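PDB 3E2V: 3'-5'-exonuclease from Saccharomyces cerevisiae, which probably cuts double-stranded DNA as a magnesium-dependent TatD-type nuclease, with endonuclease activity and 3'-to-5' exonuclease activity. Local coordinates for residues Tyr14-Leu19 / Cys360-Val365; Leu298-Asp303 / Gln364-Val369. All coordinates share one frame; numbering follows the deposited sequence.

Contact 1: residues Tyr14-Leu19 / Cys360-Val365; sequences YYDIGL and CNMEQV
Met362 of helix 362-373 packs against Tyr14 and Asp16 of the first strand of the TatD-family TIM barrel, and Glu363 against the Tyr14 ring. CB of Met362 lies 3.9 Å from Tyr14 CG, meeting the ring obliquely, as the two side chains run alongside in opposite senses. Bent at both chi2 (-68°) and chi3 (-76°), the methionine turns its sulfur and methyl to the strand: SD sits 3.7 Å from CG of Asp16, and CE comes to 3.4 Å from the carbonyl O of Tyr15. At the far end of the tyrosine, OH reaches 3.3 Å from CB of Glu363, whose backbone N stands over one ring face, nearer its border than its centre. No direct hydrogen bond crosses; instead two waters on Tyr14 OH donate to Glu363, one to OE1 and one to the backbone O. Glu363 OE1 also forms a salt bridge with Arg50. Farther out, strand 14-16 is hydrogen-bonded to strand 52-57, and helix 377-392 touches Tyr14 through Ile381. The carboxylate of Asp16 is held by Thr302 at OD2 and by an Asx turn in which Gly18 N donates to OD1 over 2.9 Å, from 39° above the carboxylate plane.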
loop_
_atom_site.group_PDB
_atom_site.type_symbol
_atom_site.label_atom_id
_atom_site.label_comp_id
_atom_site.label_asym_id
_atom_site.label_seq_id
_atom_site.Cartn_x
_atom_site.Cartn_y
_atom_site.Cartn_z
ATOM N N TYR A 14 -11.423 -12.161 -0.652
ATOM C CA TYR A 14 -10.106 -11.484 -0.624
ATOM C C TYR A 14 -10.253 -9.979 -0.468
ATOM O O TYR A 14 -11.220 -9.380 -0.941
ATOM C CB TYR A 14 -9.319 -11.758 -1.913
ATOM C CG TYR A 14 -9.148 -13.214 -2.270
ATOM C CD1 TYR A 14 -8.253 -14.029 -1.556
ATOM C CD2 TYR A 14 -9.828 -13.767 -3.349
ATOM C CE1 TYR A 14 -8.088 -15.366 -1.886
ATOM C CE2 TYR A 14 -9.663 -15.124 -3.701
ATOM C CZ TYR A 14 -8.803 -15.913 -2.958
ATOM O OH TYR A 14 -8.628 -17.234 -3.313
ATOM N N TYR A 15 -9.255 -9.378 0.184
ATOM C CA TYR A 15 -9.225 -7.952 0.443
ATOM C C TYR A 15 -7.829 -7.494 0.050
ATOM O O TYR A 15 -6.856 -7.705 0.797
ATOM C CB TYR A 15 -9.479 -7.714 1.928
ATOM C CG TYR A 15 -9.879 -6.329 2.358
ATOM C CD1 TYR A 15 -10.837 -6.193 3.358
ATOM C CD2 TYR A 15 -9.279 -5.169 1.846
ATOM C CE1 TYR A 15 -11.217 -4.962 3.820
ATOM C CE2 TYR A 15 -9.682 -3.888 2.303
ATOM C CZ TYR A 15 -10.653 -3.827 3.311
ATOM O OH TYR A 15 -11.109 -2.635 3.825
ATOM N N ASP A 16 -7.722 -6.897 -1.144
ATOM C CA ASP A 16 -6.409 -6.496 -1.667
ATOM C C ASP A 16 -6.009 -5.183 -1.021
ATOM O O ASP A 16 -6.621 -4.152 -1.300
ATOM C CB ASP A 16 -6.487 -6.350 -3.192
ATOM C CG ASP A 16 -5.131 -6.126 -3.855
ATOM O OD1 ASP A 16 -4.121 -5.820 -3.167
ATOM O OD2 ASP A 16 -5.089 -6.257 -5.107
ATOM N N ILE A 17 -5.006 -5.210 -0.144
ATOM C CA ILE A 17 -4.608 -3.971 0.564
ATOM C C ILE A 17 -3.670 -3.099 -0.249
ATOM O O ILE A 17 -3.293 -2.025 0.214
ATOM C CB ILE A 17 -3.994 -4.243 1.971
ATOM C CG1 ILE A 17 -2.610 -4.887 1.874
ATOM C CG2 ILE A 17 -4.953 -5.113 2.779
ATOM C CD1 ILE A 17 -1.755 -4.734 3.142
ATOM N N GLY A 18 -3.348 -3.535 -1.472
ATOM C CA GLY A 18 -2.363 -2.835 -2.291
ATOM C C GLY A 18 -2.754 -2.736 -3.744
ATOM O O GLY A 18 -2.112 -3.334 -4.615
ATOM N N LEU A 19 -3.798 -1.972 -4.025
ATOM C CA LEU A 19 -4.226 -1.805 -5.388
ATOM C C LEU A 19 -3.851 -0.405 -5.898
ATOM O O LEU A 19 -4.384 0.605 -5.428
ATOM C CB LEU A 19 -5.736 -2.053 -5.482
ATOM C CG LEU A 19 -6.396 -1.828 -6.852
ATOM C CD1 LEU A 19 -5.680 -2.609 -7.947
ATOM C CD2 LEU A 19 -7.843 -2.251 -6.812
ATOM N N CYS A 360 -7.469 -9.320 -9.467
ATOM C CA CYS A 360 -8.042 -10.667 -9.555
ATOM C C CYS A 360 -7.019 -11.759 -9.299
ATOM O O CYS A 360 -7.377 -12.947 -9.204
ATOM C CB CYS A 360 -8.737 -10.936 -10.898
ATOM S SG CYS A 360 -7.661 -10.949 -12.354
ATOM N N ASN A 361 -5.752 -11.378 -9.187
ATOM C CA ASN A 361 -4.692 -12.334 -8.903
ATOM C C ASN A 361 -4.386 -12.500 -7.414
ATOM O O ASN A 361 -3.414 -13.154 -7.043
ATOM C CB ASN A 361 -3.438 -11.996 -9.714
ATOM C CG ASN A 361 -3.621 -12.307 -11.190
ATOM O OD1 ASN A 361 -4.540 -13.034 -11.564
ATOM N ND2 ASN A 361 -2.782 -11.732 -12.029
ATOM N N MET A 362 -5.250 -11.951 -6.568
ATOM C CA MET A 362 -5.173 -12.213 -5.122
ATOM C C MET A 362 -5.103 -13.706 -4.816
ATOM O O MET A 362 -4.322 -14.149 -3.970
ATOM C CB MET A 362 -6.376 -11.584 -4.417
ATOM C CG MET A 362 -6.172 -10.089 -4.148
ATOM S SD MET A 362 -4.856 -9.648 -2.893
ATOM C CE MET A 362 -5.800 -10.080 -1.375
ATOM N N GLU A 363 -5.944 -14.474 -5.507
ATOM C CA GLU A 363 -6.005 -15.911 -5.288
ATOM C C GLU A 363 -4.664 -16.605 -5.497
ATOM O O GLU A 363 -4.374 -17.608 -4.832
ATOM C CB GLU A 363 -7.090 -16.539 -6.161
ATOM C CG GLU A 363 -6.883 -16.388 -7.656
ATOM C CD GLU A 363 -8.031 -16.948 -8.464
ATOM O OE1 GLU A 363 -8.923 -17.602 -7.884
ATOM O OE2 GLU A 363 -8.038 -16.710 -9.693
ATOM N N GLN A 364 -3.824 -16.073 -6.389
ATOM C CA GLN A 364 -2.496 -16.649 -6.607
ATOM C C GLN A 364 -1.603 -16.410 -5.402
ATOM O O GLN A 364 -0.849 -17.273 -5.003
ATOM C CB GLN A 364 -1.843 -16.057 -7.863
ATOM C CG GLN A 364 -2.581 -16.328 -9.153
ATOM C CD GLN A 364 -1.932 -15.651 -10.340
ATOM O OE1 GLN A 364 -0.853 -15.105 -10.240
ATOM N NE2 GLN A 364 -2.611 -15.683 -11.478
ATOM N N VAL A 365 -1.675 -15.211 -4.831
ATOM C CA VAL A 365 -0.855 -14.921 -3.649
ATOM C C VAL A 365 -1.285 -15.848 -2.504
ATOM O O VAL A 365 -0.433 -16.420 -1.817
ATOM C CB VAL A 365 -0.962 -13.437 -3.242
ATOM C CG1 VAL A 365 0.026 -13.095 -2.113
ATOM C CG2 VAL A 365 -0.711 -12.546 -4.459
HETATM O O HOH W 1 -9.932 -18.203 -5.453
HETATM O O HOH W 2 -6.664 -19.055 -3.539
#

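Contact 2: residues Leu298-Asp303 / Gln364-Val369. With MG (magnesium ion), chain E.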
loop_
_atom_site.group_PDB
_atom_site.type_symbol
_atom_site.label_atom_id
_atom_site.label_comp_id
_atom_site.label_asym_id
_atom_site.label_seq_id
_atom_site.Cartn_x
_atom_site.Cartn_y
_atom_site.Cartn_z
ATOM N N LEU A 298 -0.326 -11.488 8.903
ATOM C CA LEU A 298 -0.008 -11.462 7.472
ATOM C C LEU A 298 -1.219 -10.933 6.725
ATOM O O LEU A 298 -2.339 -11.417 6.921
ATOM C CB LEU A 298 0.307 -12.898 7.015
ATOM C CG LEU A 298 0.876 -13.115 5.605
ATOM C CD1 LEU A 298 1.757 -14.363 5.673
ATOM C CD2 LEU A 298 -0.212 -13.260 4.538
ATOM N N LEU A 299 -0.997 -9.942 5.858
ATOM C CA LEU A 299 -2.061 -9.425 4.995
ATOM C C LEU A 299 -1.691 -9.647 3.545
ATOM O O LEU A 299 -0.512 -9.646 3.201
ATOM C CB LEU A 299 -2.286 -7.929 5.243
ATOM C CG LEU A 299 -2.512 -7.563 6.712
ATOM C CD1 LEU A 299 -2.664 -6.060 6.822
ATOM C CD2 LEU A 299 -3.734 -8.281 7.318
ATOM N N LEU A 300 -2.696 -9.876 2.701
ATOM C CA LEU A 300 -2.445 -10.187 1.291
ATOM C C LEU A 300 -2.705 -8.968 0.418
ATOM O O LEU A 300 -3.598 -8.152 0.695
ATOM C CB LEU A 300 -3.369 -11.326 0.845
ATOM C CG LEU A 300 -3.195 -12.661 1.561
ATOM C CD1 LEU A 300 -4.305 -13.645 1.152
ATOM C CD2 LEU A 300 -1.835 -13.208 1.186
ATOM N N GLU A 301 -1.939 -8.869 -0.667
ATOM C CA GLU A 301 -2.047 -7.754 -1.605
ATOM C C GLU A 301 -1.460 -8.183 -2.918
ATOM O O GLU A 301 -0.675 -9.145 -2.972
ATOM C CB GLU A 301 -1.298 -6.505 -1.114
ATOM C CG GLU A 301 -0.096 -6.816 -0.232
ATOM C CD GLU A 301 0.908 -5.668 -0.183
ATOM O OE1 GLU A 301 1.348 -5.219 -1.258
ATOM O OE2 GLU A 301 1.264 -5.245 0.927
ATOM N N THR A 302 -1.852 -7.485 -3.984
ATOM C CA THR A 302 -1.248 -7.750 -5.297
ATOM C C THR A 302 -0.171 -6.742 -5.679
ATOM O O THR A 302 0.773 -7.072 -6.411
ATOM C CB THR A 302 -2.276 -7.763 -6.463
ATOM O OG1 THR A 302 -2.948 -6.492 -6.547
ATOM C CG2 THR A 302 -3.263 -8.918 -6.336
ATOM N N ASP A 303 -0.295 -5.500 -5.200
ATOM C CA ASP A 303 0.520 -4.375 -5.714
ATOM C C ASP A 303 0.269 -4.138 -7.201
ATOM O O ASP A 303 1.092 -3.495 -7.876
ATOM C CB ASP A 303 2.023 -4.554 -5.414
ATOM C CG ASP A 303 2.742 -3.230 -5.298
ATOM O OD1 ASP A 303 2.147 -2.275 -4.736
ATOM O OD2 ASP A 303 3.905 -3.141 -5.762
ATOM N N GLN A 364 -3.824 -16.073 -6.389
ATOM C CA GLN A 364 -2.496 -16.649 -6.607
ATOM C C GLN A 364 -1.603 -16.410 -5.402
ATOM O O GLN A 364 -0.849 -17.273 -5.003
ATOM C CB GLN A 364 -1.843 -16.057 -7.863
ATOM C CG GLN A 364 -2.581 -16.328 -9.153
ATOM C CD GLN A 364 -1.932 -15.651 -10.340
ATOM O OE1 GLN A 364 -0.853 -15.105 -10.240
ATOM N NE2 GLN A 364 -2.611 -15.683 -11.478
ATOM N N VAL A 365 -1.675 -15.211 -4.831
ATOM C CA VAL A 365 -0.855 -14.921 -3.649
ATOM C C VAL A 365 -1.285 -15.848 -2.504
ATOM O O VAL A 365 -0.433 -16.420 -1.817
ATOM C CB VAL A 365 -0.962 -13.437 -3.242
ATOM C CG1 VAL A 365 0.026 -13.095 -2.113
ATOM C CG2 VAL A 365 -0.711 -12.546 -4.459
ATOM N N ALA A 366 -2.601 -16.031 -2.341
ATOM C CA ALA A 366 -3.125 -16.866 -1.256
ATOM C C ALA A 366 -2.667 -18.329 -1.424
ATOM O O ALA A 366 -2.251 -18.972 -0.459
ATOM C CB ALA A 366 -4.643 -16.782 -1.211
ATOM N N ILE A 367 -2.699 -18.827 -2.658
ATOM C CA ILE A 367 -2.263 -20.213 -2.922
ATOM C C ILE A 367 -0.808 -20.372 -2.519
ATOM O O ILE A 367 -0.434 -21.311 -1.809
ATOM C CB ILE A 367 -2.405 -20.563 -4.415
ATOM C CG1 ILE A 367 -3.868 -20.848 -4.723
ATOM C CG2 ILE A 367 -1.521 -21.775 -4.793
ATOM C CD1 ILE A 367 -4.169 -20.800 -6.240
ATOM N N VAL A 368 0.031 -19.441 -2.955
ATOM C CA VAL A 368 1.455 -19.548 -2.644
ATOM C C VAL A 368 1.700 -19.496 -1.126
ATOM O O VAL A 368 2.441 -20.320 -0.582
ATOM C CB VAL A 368 2.261 -18.449 -3.365
ATOM C CG1 VAL A 368 3.722 -18.445 -2.904
ATOM C CG2 VAL A 368 2.154 -18.623 -4.886
ATOM N N VAL A 369 1.084 -18.536 -0.448
ATOM C CA VAL A 369 1.314 -18.378 0.985
ATOM C C VAL A 369 0.831 -19.622 1.741
ATOM O O VAL A 369 1.509 -20.083 2.658
ATOM C CB VAL A 369 0.661 -17.067 1.501
ATOM C CG1 VAL A 369 0.706 -17.001 3.031
ATOM C CG2 VAL A 369 1.373 -15.850 0.901
HETATM MG MG MG E . 3.327 -0.695 -3.655
HETATM O O HOH W 3 3.765 0.089 -5.510
HETATM O O HOH W 4 5.105 -1.632 -3.735
HETATM O O HOH W 5 1.717 0.586 -3.664
HETATM O O HOH W 6 4.882 1.043 -2.555
#
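Leu300 and Leu298, on the last barrel strand, supply the strand's apolar face toward Val365, Ala366 and Val369 of helix 362-373. The two methyls of Leu300 are divided between helix residues: CD2 lies 3.8 Å from Val365 CG1 and 4.2 Å from Val369 CG2, whereas CD1 rests 3.9 Å from Ala366 CB. Leu298 instead meets Val369 tip to tip, with CD1 at 3.9 Å from CG1; its CG stands opposite the backbone N (chi1 -171°), sending the methyls to the valine. With an alanine in place of Leu300, the helix face would probably lose its partner, leaving a gap beside Val365 CG1, Ala366 CB and Val369 CG2. The polar backbone joins in where CG2 of Val365 comes to 3.7 Å from the carbonyl O of Glu301.

Metal binding lies in the loop just beyond the strand's C-terminal end, where TIM-barrel metallo-hydrolases place their active-site residues. Asp303 OD1 binds magnesium at 2.2 Å beside His253, while four waters also ligate the ion; OD2 accepts a hydrogen bond from one of them at 2.8 Å. Glu301 stands behind this shell, its OE2 bonded to His253 ND1 and its OE1 to Asn277.

The short strand and helix segments run at 147°, roughly antiparallel but clearly splayed. Strand 272-276 pairs with strand 298-300, helix 377-392 packs on Leu300 through Thr384, and helix 316-325 touches Ile367 and Val368 of helix 362-373.

How the contacts relate
Both contacts are buried and rest on helix 362-373, sharing Gln364 and Val365, with centres about 6 Å apart. Its first turn meets strand 14-16 in contact 1; contact 2 continues along the helix to strand 298-300. These are the first and last strands of the barrel, so the one helix spans both. Contact 1 mixes thioether packing with water bridges, while contact 2 joins its elements mainly through aliphatic methyls, with most of its polar groups gathered toward the magnesium. The two also touch directly: Met362 CE packs 3.5 Å from Leu300 CB, and Ile17 CG1 lies 3.6 Å from the carbonyl O of Leu300.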